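Local coordinates for putative aliphatic sulfonates-binding protein (Escherichia coli, PDB 2X26) that probably serves as the periplasmic receptor of an ABC-type uptake system, binding aliphatic sulfonates for import into the cell, at residues I14-A19 / I54-T59; G60-I65 / Q262-L267; I65-Q68 / D73-Y76; H117-R122 / L181-S186; L139-A144 / A157-Y162. One frame throughout, in Å; residues are numbered along the deposited sequence. Where two conformers were deposited one is given.

Contact 1: I14-A19 / I54-T59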
# COMPACT_ATOMS: atom_id res chain seq x y z
N ILE A 14 -5.54 0.91 5.99
CA ILE A 14 -6.14 0.91 7.35
C ILE A 14 -6.00 2.20 8.09
O ILE A 14 -6.98 2.67 8.65
CB ILE A 14 -5.56 -0.25 8.16
CG1 ILE A 14 -5.87 -1.58 7.46
CG2 ILE A 14 -6.09 -0.19 9.62
CD1 ILE A 14 -7.41 -1.79 7.00
N GLY A 15 -4.80 2.79 8.05
CA GLY A 15 -4.56 4.08 8.74
C GLY A 15 -5.54 5.15 8.19
O GLY A 15 -6.21 5.88 8.97
N MET A 16 -5.63 5.23 6.85
CA MET A 16 -6.53 6.17 6.23
C MET A 16 -7.99 5.91 6.60
O MET A 16 -8.70 6.86 6.98
CB MET A 16 -6.35 6.19 4.72
CG MET A 16 -5.07 6.91 4.33
SD MET A 16 -5.02 6.97 2.52
CE MET A 16 -3.69 8.09 2.31
N VAL A 17 -8.41 4.67 6.51
CA VAL A 17 -9.84 4.33 6.72
C VAL A 17 -10.25 4.63 8.17
O VAL A 17 -11.33 5.22 8.40
CB VAL A 17 -10.11 2.86 6.34
CG1 VAL A 17 -11.51 2.35 6.81
CG2 VAL A 17 -10.04 2.72 4.79
N LEU A 18 -9.41 4.24 9.13
CA LEU A 18 -9.71 4.55 10.53
C LEU A 18 -9.64 6.05 10.79
O LEU A 18 -10.50 6.58 11.48
CB LEU A 18 -8.82 3.77 11.51
CG LEU A 18 -9.53 2.48 11.90
CD1 LEU A 18 -9.36 1.44 10.82
CD2 LEU A 18 -9.04 1.97 13.24
N ALA A 19 -8.64 6.75 10.21
CA ALA A 19 -8.60 8.21 10.38
C ALA A 19 -9.89 8.87 9.85
O ALA A 19 -10.41 9.82 10.46
CB ALA A 19 -7.37 8.83 9.65
N ILE A 54 -6.08 14.45 -6.86
CA ILE A 54 -5.92 14.19 -5.40
C ILE A 54 -4.48 14.60 -5.02
O ILE A 54 -3.62 14.81 -5.91
CB ILE A 54 -6.14 12.72 -5.01
CG1 ILE A 54 -5.24 11.84 -5.86
CG2 ILE A 54 -7.64 12.28 -5.13
CD1 ILE A 54 -5.17 10.42 -5.28
N ASP A 55 -4.22 14.77 -3.74
CA ASP A 55 -2.93 15.27 -3.30
C ASP A 55 -2.07 14.24 -2.57
O ASP A 55 -0.87 14.40 -2.55
CB ASP A 55 -3.14 16.45 -2.34
CG ASP A 55 -3.99 17.50 -2.94
OD1 ASP A 55 -3.62 17.99 -4.03
OD2 ASP A 55 -5.04 17.86 -2.38
N LEU A 56 -2.68 13.19 -2.02
CA LEU A 56 -1.94 12.24 -1.19
C LEU A 56 -2.62 10.91 -1.39
O LEU A 56 -3.87 10.86 -1.38
CB LEU A 56 -2.03 12.66 0.29
CG LEU A 56 -1.37 11.75 1.33
CD1 LEU A 56 0.15 11.78 1.11
CD2 LEU A 56 -1.71 12.25 2.74
N GLY A 57 -1.84 9.84 -1.52
CA GLY A 57 -2.43 8.52 -1.72
C GLY A 57 -1.66 7.39 -1.06
O GLY A 57 -0.47 7.54 -0.76
N SER A 58 -2.38 6.30 -0.77
CA SER A 58 -1.81 5.11 -0.17
C SER A 58 -1.84 3.96 -1.20
O SER A 58 -2.88 3.69 -1.82
CB SER A 58 -2.72 4.75 1.00
OG SER A 58 -2.66 3.37 1.26
N THR A 59 -0.72 3.28 -1.40
CA THR A 59 -0.66 2.11 -2.30
C THR A 59 0.45 1.18 -1.80
O THR A 59 1.23 1.55 -0.94
CB THR A 59 -0.38 2.39 -3.84
OG1 THR A 59 1.02 2.52 -4.04
CG2 THR A 59 -1.10 3.61 -4.44
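Met16 spans the gap between helix 14-21 and strand 56-59, and its thioether lands on Ser58. The tight part of the contact is small: Met16 SD lies 3.5 Å from Ser58 CB, and Met16 CE stays close at 3.7 Å from the same Ser58 CB. With CG beside the backbone N (chi1 -74°) and the rest of the chain extended, the methionine reaches straight out from the helix to the strand. Beyond the sulfur the fit loosens. Met16 CE passes Gly57 C at 4.0 Å. Toward Leu56 the nearest approach is Met16 CE to Leu56 CG, 4.4 Å. The short axes keep 9.7 Å apart at their closest and run at 127°, so this one long side chain does most of the bridging. Ile7 and Tyr9 of strand 4-9 and Phe209 of helix 199-218 also touch it, which makes the thioether part of an apolar core. The polar side is at Ser58, whose OG bonds to Ser13 OG and whose side chain has a glycerol, probably from the crystallisation liquor, about 4 Å away. A helix following the first strand and packing on a sheet of order 2-1-3-5-4 is the arrangement of a type 2 periplasmic binding protein.

Contact 2: G60-I65 / Q262-L267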
# COMPACT_ATOMS: atom_id res chain seq x y z
N GLY A 60 0.47 -0.02 -2.35
CA GLY A 60 1.53 -0.98 -2.07
C GLY A 60 2.81 -0.59 -2.77
O GLY A 60 2.90 0.47 -3.38
N ASP A 61 3.80 -1.48 -2.72
CA ASP A 61 5.10 -1.17 -3.32
C ASP A 61 5.12 -1.26 -4.87
O ASP A 61 5.97 -0.62 -5.54
CB ASP A 61 6.21 -2.01 -2.68
CG ASP A 61 5.95 -3.51 -2.71
OD1 ASP A 61 4.79 -3.94 -2.50
OD2 ASP A 61 6.95 -4.28 -2.92
N ILE A 62 4.16 -1.97 -5.45
CA ILE A 62 4.21 -2.19 -6.88
C ILE A 62 3.65 -1.06 -7.76
O ILE A 62 4.38 -0.61 -8.68
CB ILE A 62 3.56 -3.55 -7.30
CG1 ILE A 62 4.22 -4.75 -6.59
CG2 ILE A 62 3.58 -3.68 -8.84
CD1 ILE A 62 5.74 -4.70 -6.56
N PRO A 63 2.42 -0.57 -7.49
CA PRO A 63 1.88 0.46 -8.39
C PRO A 63 2.79 1.65 -8.66
O PRO A 63 2.84 2.11 -9.80
CB PRO A 63 0.53 0.84 -7.75
CG PRO A 63 0.07 -0.48 -7.03
CD PRO A 63 1.40 -1.04 -6.50
N PRO A 64 3.53 2.18 -7.65
CA PRO A 64 4.36 3.33 -7.93
C PRO A 64 5.45 3.07 -8.94
O PRO A 64 5.89 4.01 -9.62
CB PRO A 64 5.06 3.62 -6.62
CG PRO A 64 4.17 3.01 -5.57
CD PRO A 64 3.49 1.85 -6.22
N ILE A 65 5.94 1.83 -9.00
CA ILE A 65 7.01 1.51 -9.96
C ILE A 65 6.46 1.70 -11.38
O ILE A 65 7.12 2.33 -12.24
CB ILE A 65 7.51 0.05 -9.78
CG1 ILE A 65 8.14 -0.08 -8.41
CG2 ILE A 65 8.50 -0.31 -10.93
CD1 ILE A 65 8.47 -1.58 -7.96
N GLN A 262 14.30 -0.41 -4.98
CA GLN A 262 15.07 -0.38 -6.24
C GLN A 262 15.20 -1.78 -6.81
O GLN A 262 15.04 -1.97 -8.04
CB GLN A 262 16.46 0.26 -6.06
CG GLN A 262 17.23 0.47 -7.40
CD GLN A 262 16.50 1.40 -8.34
OE1 GLN A 262 16.35 2.59 -8.04
NE2 GLN A 262 16.02 0.88 -9.48
N GLN A 263 15.46 -2.76 -5.93
CA GLN A 263 15.57 -4.16 -6.34
C GLN A 263 14.29 -4.60 -7.08
O GLN A 263 14.34 -5.24 -8.15
CB GLN A 263 15.81 -5.08 -5.11
CG GLN A 263 17.28 -5.26 -4.63
CD GLN A 263 17.37 -5.76 -3.17
OE1 GLN A 263 16.59 -6.62 -2.73
NE2 GLN A 263 18.31 -5.21 -2.42
N THR A 264 13.13 -4.27 -6.51
CA THR A 264 11.86 -4.67 -7.13
C THR A 264 11.66 -3.96 -8.49
O THR A 264 11.18 -4.55 -9.48
CB THR A 264 10.67 -4.37 -6.20
OG1 THR A 264 10.89 -5.06 -4.95
CG2 THR A 264 9.35 -4.86 -6.84
N ALA A 265 12.02 -2.68 -8.54
CA ALA A 265 11.92 -1.95 -9.82
C ALA A 265 12.81 -2.62 -10.85
O ALA A 265 12.38 -2.84 -11.99
CB ALA A 265 12.27 -0.49 -9.67
N ASP A 266 14.02 -3.01 -10.44
CA ASP A 266 14.91 -3.73 -11.37
C ASP A 266 14.31 -5.05 -11.83
O ASP A 266 14.31 -5.33 -13.03
CB ASP A 266 16.30 -3.96 -10.78
CG ASP A 266 17.01 -2.66 -10.41
OD1 ASP A 266 16.63 -1.57 -10.89
OD2 ASP A 266 17.97 -2.75 -9.62
N LEU A 267 13.78 -5.83 -10.89
CA LEU A 267 13.12 -7.10 -11.22
C LEU A 267 11.99 -6.91 -12.24
O LEU A 267 11.88 -7.65 -13.23
CB LEU A 267 12.54 -7.74 -9.95
CG LEU A 267 11.91 -9.15 -10.11
CD1 LEU A 267 12.98 -10.13 -10.63
CD2 LEU A 267 11.23 -9.67 -8.80
O HOH W 1 9.29 -3.55 -3.39
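Thr264 sets its methyl group against the CD1 atoms of two isoleucines of segment 60-65. Thr264 CG2 meets Ile62 CD1 at 3.6 Å, and Ile65 CD1 closes on the same Thr264 CG2 at 3.6 Å; both isoleucine side chains cross the threonine at about a right angle. Ile65 carries a second contact with its other branch, CG2, which rests 4.0 Å from Ala265 CB. Its CG1 stands beside the backbone N (chi1 -64°) and the chain is extended beyond it, which spreads CD1 and CG2 over neighbouring residues of helix 255-270. With an alanine at Ile65, the Thr264 methyl would probably keep only Ile62 of its two isoleucine contacts, Ala265 would lose its partner, and a gap would open between the helices. On the polar flank one water joins the segments: it accepts from Thr264 OG1 at 2.7 Å and donates to Asp61 OD2 over a short 2.5 Å. The threonine thus works with both branches, methyl to the isoleucines and hydroxyl to the water. Farther out, Gln262 NE2 donates to Asp266 OD1 at 2.9 Å, meeting the carboxylate from above its plane, one turn along the outer side of helix 255-270. Gln262 also bonds to the backbone of Val278 and Ile280, while Lys277 makes a salt bridge to Asp266, tying the following loop to the helix. Helix 255-270 also touches helix 115-126, so this is helix-on-helix packing in which a late helix of the two-domain periplasmic binding protein fold returns to the first domain and reaches the second.

Contact 3: I65-Q68 / D73-Y76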
# COMPACT_ATOMS: atom_id res chain seq x y z
N ILE A 65 5.94 1.83 -9.00
CA ILE A 65 7.01 1.51 -9.96
C ILE A 65 6.46 1.70 -11.38
O ILE A 65 7.12 2.33 -12.24
CB ILE A 65 7.51 0.05 -9.78
CG1 ILE A 65 8.14 -0.08 -8.41
CG2 ILE A 65 8.50 -0.31 -10.93
CD1 ILE A 65 8.47 -1.58 -7.96
N PHE A 66 5.26 1.19 -11.64
CA PHE A 66 4.62 1.43 -12.97
C PHE A 66 4.46 2.92 -13.30
O PHE A 66 4.80 3.34 -14.41
CB PHE A 66 3.25 0.76 -13.06
CG PHE A 66 3.32 -0.70 -13.22
CD1 PHE A 66 3.17 -1.27 -14.47
CD2 PHE A 66 3.51 -1.52 -12.12
CE1 PHE A 66 3.24 -2.64 -14.62
CE2 PHE A 66 3.57 -2.89 -12.27
CZ PHE A 66 3.45 -3.45 -13.52
N ALA A 67 3.98 3.71 -12.36
CA ALA A 67 3.77 5.15 -12.63
C ALA A 67 5.11 5.88 -12.85
O ALA A 67 5.27 6.69 -13.76
CB ALA A 67 2.93 5.80 -11.44
N GLN A 68 6.11 5.55 -12.04
CA GLN A 68 7.35 6.28 -12.11
C GLN A 68 8.09 5.87 -13.36
O GLN A 68 8.77 6.68 -14.00
CB GLN A 68 8.16 6.12 -10.80
CG GLN A 68 7.32 6.73 -9.59
CD GLN A 68 7.79 6.30 -8.19
OE1 GLN A 68 8.51 5.28 -8.02
NE2 GLN A 68 7.38 7.07 -7.19
N ASP A 73 6.25 12.09 -11.69
CA ASP A 73 7.22 12.63 -10.73
C ASP A 73 6.70 12.46 -9.28
O ASP A 73 7.06 13.21 -8.38
CB ASP A 73 7.53 14.10 -11.02
CG ASP A 73 8.73 14.64 -10.19
OD1 ASP A 73 9.61 13.86 -9.73
OD2 ASP A 73 8.78 15.88 -9.98
N LEU A 74 5.93 11.42 -9.05
CA LEU A 74 5.32 11.22 -7.72
C LEU A 74 6.34 10.75 -6.72
O LEU A 74 7.13 9.87 -7.02
CB LEU A 74 4.27 10.15 -7.84
CG LEU A 74 3.29 10.43 -8.94
CD1 LEU A 74 2.33 9.23 -9.00
CD2 LEU A 74 2.52 11.74 -8.68
N VAL A 75 6.33 11.33 -5.52
CA VAL A 75 7.40 11.07 -4.55
C VAL A 75 6.86 10.21 -3.43
O VAL A 75 5.67 10.33 -3.06
CB VAL A 75 7.98 12.36 -3.98
CG1 VAL A 75 8.71 13.13 -5.08
CG2 VAL A 75 6.93 13.26 -3.32
N TYR A 76 7.74 9.35 -2.89
CA TYR A 76 7.42 8.57 -1.70
C TYR A 76 7.59 9.46 -0.48
O TYR A 76 8.71 9.90 -0.18
CB TYR A 76 8.38 7.39 -1.59
CG TYR A 76 8.38 6.43 -2.75
CD1 TYR A 76 7.49 5.32 -2.79
CD2 TYR A 76 9.27 6.57 -3.78
CE1 TYR A 76 7.50 4.41 -3.87
CE2 TYR A 76 9.30 5.68 -4.87
CZ TYR A 76 8.41 4.60 -4.91
OH TYR A 76 8.43 3.71 -5.97
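Gln68 CG stands beside its own backbone N and anti to the carbonyl carbon (chi1 -62°), and the chain runs on extended, carrying the amide off helix 62-69 to meet Tyr76 and the backbone of Leu74. Tyr76 takes the same first torsion, which swings its ring back toward the helix. Amide and ring planes stand 80° apart. Gln68 OE1 sits 2.6 Å from Tyr76 OH, a weak hydrogen bond with the phenol as donor. On the other arm of the amide, Gln68 NE2 donates to Leu74 O over 2.8 Å; the bond is bent to 131° at the hydrogen, and the nitrogen lies above the carbonyl plane. Apolar contact is slight beside this, Ala67 CB approaching Leu74 CD1 at 4.3 Å. A leucine in place of Gln68 would probably leave Leu74 O and Tyr76 OH without these buried partners and weaken the hold of the helix on the strand. Tyr76 OH has a stronger partner in Gln261 NE2 of helix 255-270, so a chain of polar groups runs from that helix through the phenol to the amide. Helix 62-69 here joins two parallel strands, 56-59 and 74-80, with antiparallel 186-191 between them. The chemistry implies a fixed amide: the Leu74 carbonyl needs a donor, so turning the amide over would probably set two oxygens against each other there and lose the phenol's present acceptor.

Contact 4: H117-R122 / L181-S186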
# COMPACT_ATOMS: atom_id res chain seq x y z
N HIS A 117 2.38 -11.43 -8.11
CA HIS A 117 3.33 -11.70 -9.21
C HIS A 117 4.74 -11.51 -8.63
O HIS A 117 5.63 -12.34 -8.88
CB HIS A 117 3.02 -10.73 -10.39
CG HIS A 117 3.75 -11.02 -11.68
ND1 HIS A 117 3.21 -10.70 -12.92
CD2 HIS A 117 4.99 -11.50 -11.92
CE1 HIS A 117 4.09 -11.00 -13.86
NE2 HIS A 117 5.17 -11.50 -13.28
N ASN A 118 4.95 -10.46 -7.82
CA ASN A 118 6.27 -10.19 -7.25
C ASN A 118 6.63 -11.32 -6.28
O ASN A 118 7.75 -11.86 -6.32
CB ASN A 118 6.26 -8.81 -6.55
CG ASN A 118 7.56 -8.46 -5.92
OD1 ASN A 118 8.61 -8.39 -6.59
ND2 ASN A 118 7.54 -8.18 -4.61
N LEU A 119 5.68 -11.70 -5.42
CA LEU A 119 5.94 -12.74 -4.40
C LEU A 119 6.30 -14.02 -5.11
O LEU A 119 7.27 -14.68 -4.74
CB LEU A 119 4.69 -13.02 -3.52
CG LEU A 119 4.85 -14.21 -2.54
CD1 LEU A 119 5.26 -13.64 -1.28
CD2 LEU A 119 3.56 -14.87 -2.30
N LEU A 120 5.56 -14.33 -6.17
CA LEU A 120 5.76 -15.59 -6.87
C LEU A 120 7.08 -15.65 -7.60
O LEU A 120 7.78 -16.68 -7.50
CB LEU A 120 4.60 -15.92 -7.83
CG LEU A 120 4.69 -17.28 -8.50
CD1 LEU A 120 4.65 -18.48 -7.49
CD2 LEU A 120 3.57 -17.40 -9.56
N LEU A 121 7.46 -14.58 -8.32
CA LEU A 121 8.81 -14.53 -8.95
C LEU A 121 9.90 -14.78 -7.91
O LEU A 121 10.82 -15.56 -8.16
CB LEU A 121 9.09 -13.17 -9.60
CG LEU A 121 8.44 -12.91 -10.96
CD1 LEU A 121 8.68 -11.46 -11.33
CD2 LEU A 121 9.10 -13.80 -11.99
N ARG A 122 9.80 -14.11 -6.74
CA ARG A 122 10.82 -14.25 -5.69
C ARG A 122 10.83 -15.60 -5.00
O ARG A 122 11.91 -16.16 -4.75
CB ARG A 122 10.65 -13.16 -4.65
CG ARG A 122 11.03 -11.79 -5.20
CD ARG A 122 10.52 -10.77 -4.25
NE ARG A 122 10.56 -9.46 -4.88
CZ ARG A 122 11.57 -8.61 -4.75
NH1 ARG A 122 12.63 -8.91 -3.99
NH2 ARG A 122 11.48 -7.44 -5.38
N LEU A 181 11.17 -13.42 2.40
CA LEU A 181 11.26 -12.80 1.08
C LEU A 181 11.65 -11.32 1.10
O LEU A 181 11.56 -10.67 0.05
CB LEU A 181 9.99 -13.04 0.24
CG LEU A 181 9.69 -14.52 -0.01
CD1 LEU A 181 8.37 -14.71 -0.73
CD2 LEU A 181 10.81 -15.20 -0.80
N ASN A 182 12.11 -10.85 2.27
CA ASN A 182 12.55 -9.45 2.49
C ASN A 182 11.71 -8.45 1.72
O ASN A 182 12.16 -7.79 0.77
CB ASN A 182 14.05 -9.25 2.23
CG ASN A 182 14.92 -9.97 3.23
OD1 ASN A 182 14.49 -10.93 3.88
ND2 ASN A 182 16.17 -9.52 3.37
N GLN A 183 10.46 -8.35 2.14
CA GLN A 183 9.56 -7.41 1.56
C GLN A 183 9.81 -5.93 1.93
O GLN A 183 10.48 -5.60 2.90
CB GLN A 183 8.16 -7.87 1.90
CG GLN A 183 7.83 -9.22 1.29
CD GLN A 183 6.38 -9.53 1.41
OE1 GLN A 183 5.82 -9.43 2.49
NE2 GLN A 183 5.74 -9.89 0.30
N THR A 184 9.24 -5.02 1.14
CA THR A 184 9.58 -3.58 1.25
C THR A 184 8.68 -2.74 2.17
O THR A 184 9.16 -1.91 2.96
CB THR A 184 9.47 -3.01 -0.17
OG1 THR A 184 10.42 -3.69 -0.98
CG2 THR A 184 9.76 -1.47 -0.20
N GLY A 185 7.38 -2.96 2.06
CA GLY A 185 6.43 -2.16 2.85
C GLY A 185 5.41 -1.49 1.91
O GLY A 185 5.48 -1.68 0.71
N SER A 186 4.44 -0.76 2.46
CA SER A 186 3.51 -0.02 1.59
C SER A 186 3.80 1.44 1.73
O SER A 186 4.48 1.88 2.68
CB SER A 186 2.06 -0.30 1.93
OG SER A 186 1.83 -0.13 3.32
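Leu181 opens the loop 181-186 and presses its side chain onto helix 115-126. Leu181 CD1 meets Leu119 CD1 at 3.3 Å, so short for two methyls that the exact fit is doubtful, and the two side chains cross at about a right angle. The other methyl, Leu181 CD2, lies beside Arg122, 4.2 Å from Arg122 O and 4.4 Å from Arg122 CB. After Asn182, which turns away, Gln183 brings its extended chain back, and Gln183 NE2 stops 4.1 Å from Leu119 CD1, packing by its amide end without a bond to the helix. Pro82 and Glu87 touch the same glutamine. Past Thr184, Gly185 adopts backbone angles that would jam a CB against the preceding carbonyl oxygen, and Ser186 leads into strand 186-191, where its OG bonds to Glu80. On the helix, Arg122 is held by its own neighbour one turn back. Arg122 NE donates to Asn118 OD1 at 2.8 Å (167°), and the longer bond from Arg122 NH2 to Asn118 OD1, 3.3 Å, falls on a lone pair; both lie in the guanidinium plane. With its NE edge tied to Asn118, Arg122 offers the loop its aliphatic base. The contact therefore joins helix and interdomain linker through leucine packing, while Arg122 and Asn118 pair with each other within the helix.

Contact 5: L139-A144 / A157-Y162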
# COMPACT_ATOMS: atom_id res chain seq x y z
N LEU A 139 -4.90 -14.18 -13.62
CA LEU A 139 -6.34 -14.01 -13.31
C LEU A 139 -6.54 -13.01 -12.19
O LEU A 139 -5.79 -13.03 -11.24
CB LEU A 139 -6.90 -15.34 -12.83
CG LEU A 139 -6.87 -16.50 -13.85
CD1 LEU A 139 -7.32 -17.80 -13.20
CD2 LEU A 139 -7.80 -16.09 -14.97
N THR A 140 -7.62 -12.24 -12.25
CA THR A 140 -7.91 -11.33 -11.13
C THR A 140 -8.51 -12.16 -9.97
O THR A 140 -8.82 -13.33 -10.16
CB THR A 140 -8.84 -10.22 -11.59
OG1 THR A 140 -10.07 -10.81 -12.01
CG2 THR A 140 -8.19 -9.46 -12.78
N PRO A 141 -8.58 -11.60 -8.76
CA PRO A 141 -8.86 -12.46 -7.61
C PRO A 141 -10.19 -13.22 -7.73
O PRO A 141 -10.19 -14.41 -7.41
CB PRO A 141 -8.89 -11.48 -6.43
CG PRO A 141 -7.96 -10.40 -6.84
CD PRO A 141 -8.20 -10.23 -8.33
N ALA A 142 -11.27 -12.59 -8.20
CA ALA A 142 -12.56 -13.31 -8.30
C ALA A 142 -12.46 -14.50 -9.25
O ALA A 142 -12.95 -15.58 -8.92
CB ALA A 142 -13.70 -12.40 -8.74
N ASP A 143 -11.81 -14.29 -10.40
CA ASP A 143 -11.62 -15.37 -11.38
C ASP A 143 -10.68 -16.47 -10.88
O ASP A 143 -10.88 -17.67 -11.18
CB ASP A 143 -11.12 -14.82 -12.72
CG ASP A 143 -12.16 -13.95 -13.45
OD1 ASP A 143 -13.38 -14.14 -13.24
OD2 ASP A 143 -11.73 -13.07 -14.23
N ALA A 144 -9.63 -16.06 -10.14
CA ALA A 144 -8.70 -16.99 -9.58
C ALA A 144 -9.32 -17.84 -8.46
O ALA A 144 -9.02 -19.04 -8.38
CB ALA A 144 -7.44 -16.25 -9.08
N ALA A 157 -1.73 -17.53 -5.63
CA ALA A 157 -0.92 -16.53 -4.92
C ALA A 157 -1.79 -15.29 -4.81
O ALA A 157 -2.29 -14.78 -5.82
CB ALA A 157 0.37 -16.26 -5.68
N ILE A 158 -2.03 -14.86 -3.57
CA ILE A 158 -3.02 -13.81 -3.28
C ILE A 158 -2.74 -13.08 -1.97
O ILE A 158 -1.99 -13.56 -1.12
CB ILE A 158 -4.48 -14.46 -3.26
CG1 ILE A 158 -5.60 -13.38 -3.29
CG2 ILE A 158 -4.62 -15.44 -2.12
CD1 ILE A 158 -5.58 -12.50 -4.54
N TRP A 159 -3.31 -11.87 -1.85
CA TRP A 159 -3.17 -11.04 -0.67
C TRP A 159 -4.43 -11.06 0.22
O TRP A 159 -5.48 -11.59 -0.16
CB TRP A 159 -2.86 -9.60 -1.09
CG TRP A 159 -3.85 -9.00 -2.06
CD1 TRP A 159 -4.93 -8.26 -1.77
CD2 TRP A 159 -3.79 -9.10 -3.51
NE1 TRP A 159 -5.59 -7.88 -2.94
CE2 TRP A 159 -4.89 -8.37 -4.02
CE3 TRP A 159 -2.88 -9.69 -4.41
CZ2 TRP A 159 -5.14 -8.23 -5.42
CZ3 TRP A 159 -3.12 -9.53 -5.80
CH2 TRP A 159 -4.24 -8.85 -6.28
N ASP A 160 -4.29 -10.53 1.43
CA ASP A 160 -5.43 -10.36 2.34
C ASP A 160 -6.27 -9.17 1.85
O ASP A 160 -5.72 -8.13 1.43
CB ASP A 160 -4.87 -10.07 3.73
CG ASP A 160 -5.19 -11.13 4.75
OD1 ASP A 160 -6.12 -11.95 4.51
OD2 ASP A 160 -4.54 -11.06 5.86
N PRO A 161 -7.59 -9.24 2.02
CA PRO A 161 -8.35 -10.22 2.83
C PRO A 161 -8.85 -11.48 2.10
O PRO A 161 -9.51 -12.32 2.72
CB PRO A 161 -9.58 -9.39 3.25
CG PRO A 161 -9.87 -8.57 1.98
CD PRO A 161 -8.43 -8.05 1.72
N TYR A 162 -8.53 -11.63 0.82
CA TYR A 162 -8.92 -12.84 0.10
C TYR A 162 -8.33 -14.07 0.79
O TYR A 162 -8.98 -15.11 0.86
CB TYR A 162 -8.36 -12.83 -1.33
CG TYR A 162 -8.93 -11.71 -2.21
CD1 TYR A 162 -8.14 -10.63 -2.56
CD2 TYR A 162 -10.21 -11.77 -2.71
CE1 TYR A 162 -8.62 -9.60 -3.36
CE2 TYR A 162 -10.72 -10.73 -3.52
CZ TYR A 162 -9.88 -9.67 -3.85
OH TYR A 162 -10.33 -8.66 -4.68
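The first turn of helix 141-149, led by Pro141, packs against the end of strand 155-159 in a beta-alpha-beta crossover of the second domain, where strands 135-138 and 155-159 are parallel and 107-110 runs between them. Pro141 follows Thr140 at the N-cap and fits the first turn of the helix, where its missing N-H costs no helical bond; Ala144 N already bonds back to Thr140 O. Its ring enters a pocket walled by three side chains. On one side Pro141 CG touches Ile158 CD1 at 3.9 Å, and Pro141 CG also comes to 3.8 Å from Trp159 CZ2. The two walls support each other, since Ile158 CD1 lies over one face of the indole, near its rim. Trp159 CG sits between its backbone N and carbonyl carbon (chi1 54°), a turn that sends the indole out across the strand direction, toward the proline. Ser115 and Ser116 of helix 115-126 touch the same indole. After the cis bond before Pro161 the chain enters helix 162-169 and presents Tyr162 as the third wall, with Asp160 between them bonded to Ser164 and His244. The phenol lays a face against the proline in a CH-pi contact: Pro141 CB stands 3.5 Å from the centroid of the Tyr162 ring, 20° off its normal, with Tyr162 CZ its nearest ring atom at 3.3 Å.

From the N terminus, contact 1 comes first, closing the loop between helix 14-21 and strand 56-59 before the others open, though Thr59 at its end packs on Pro64 of contact 2 and Ser186 of contact 4. The chain then enters helix 62-69, from which contacts 2 and 3 both start, sharing Ile65: contact 3 closes at once, whereas contact 2 waits almost two hundred residues for helix 255-270. Within that long excursion lies contact 4, tying helix 115-126 of the second domain to the linker leading back to strand 186-191, and contact 5 sits within contact 4, closing a crossover beside the second sheet. None of the loops cross. Contacts 2 and 4 touch where parts of both domains meet.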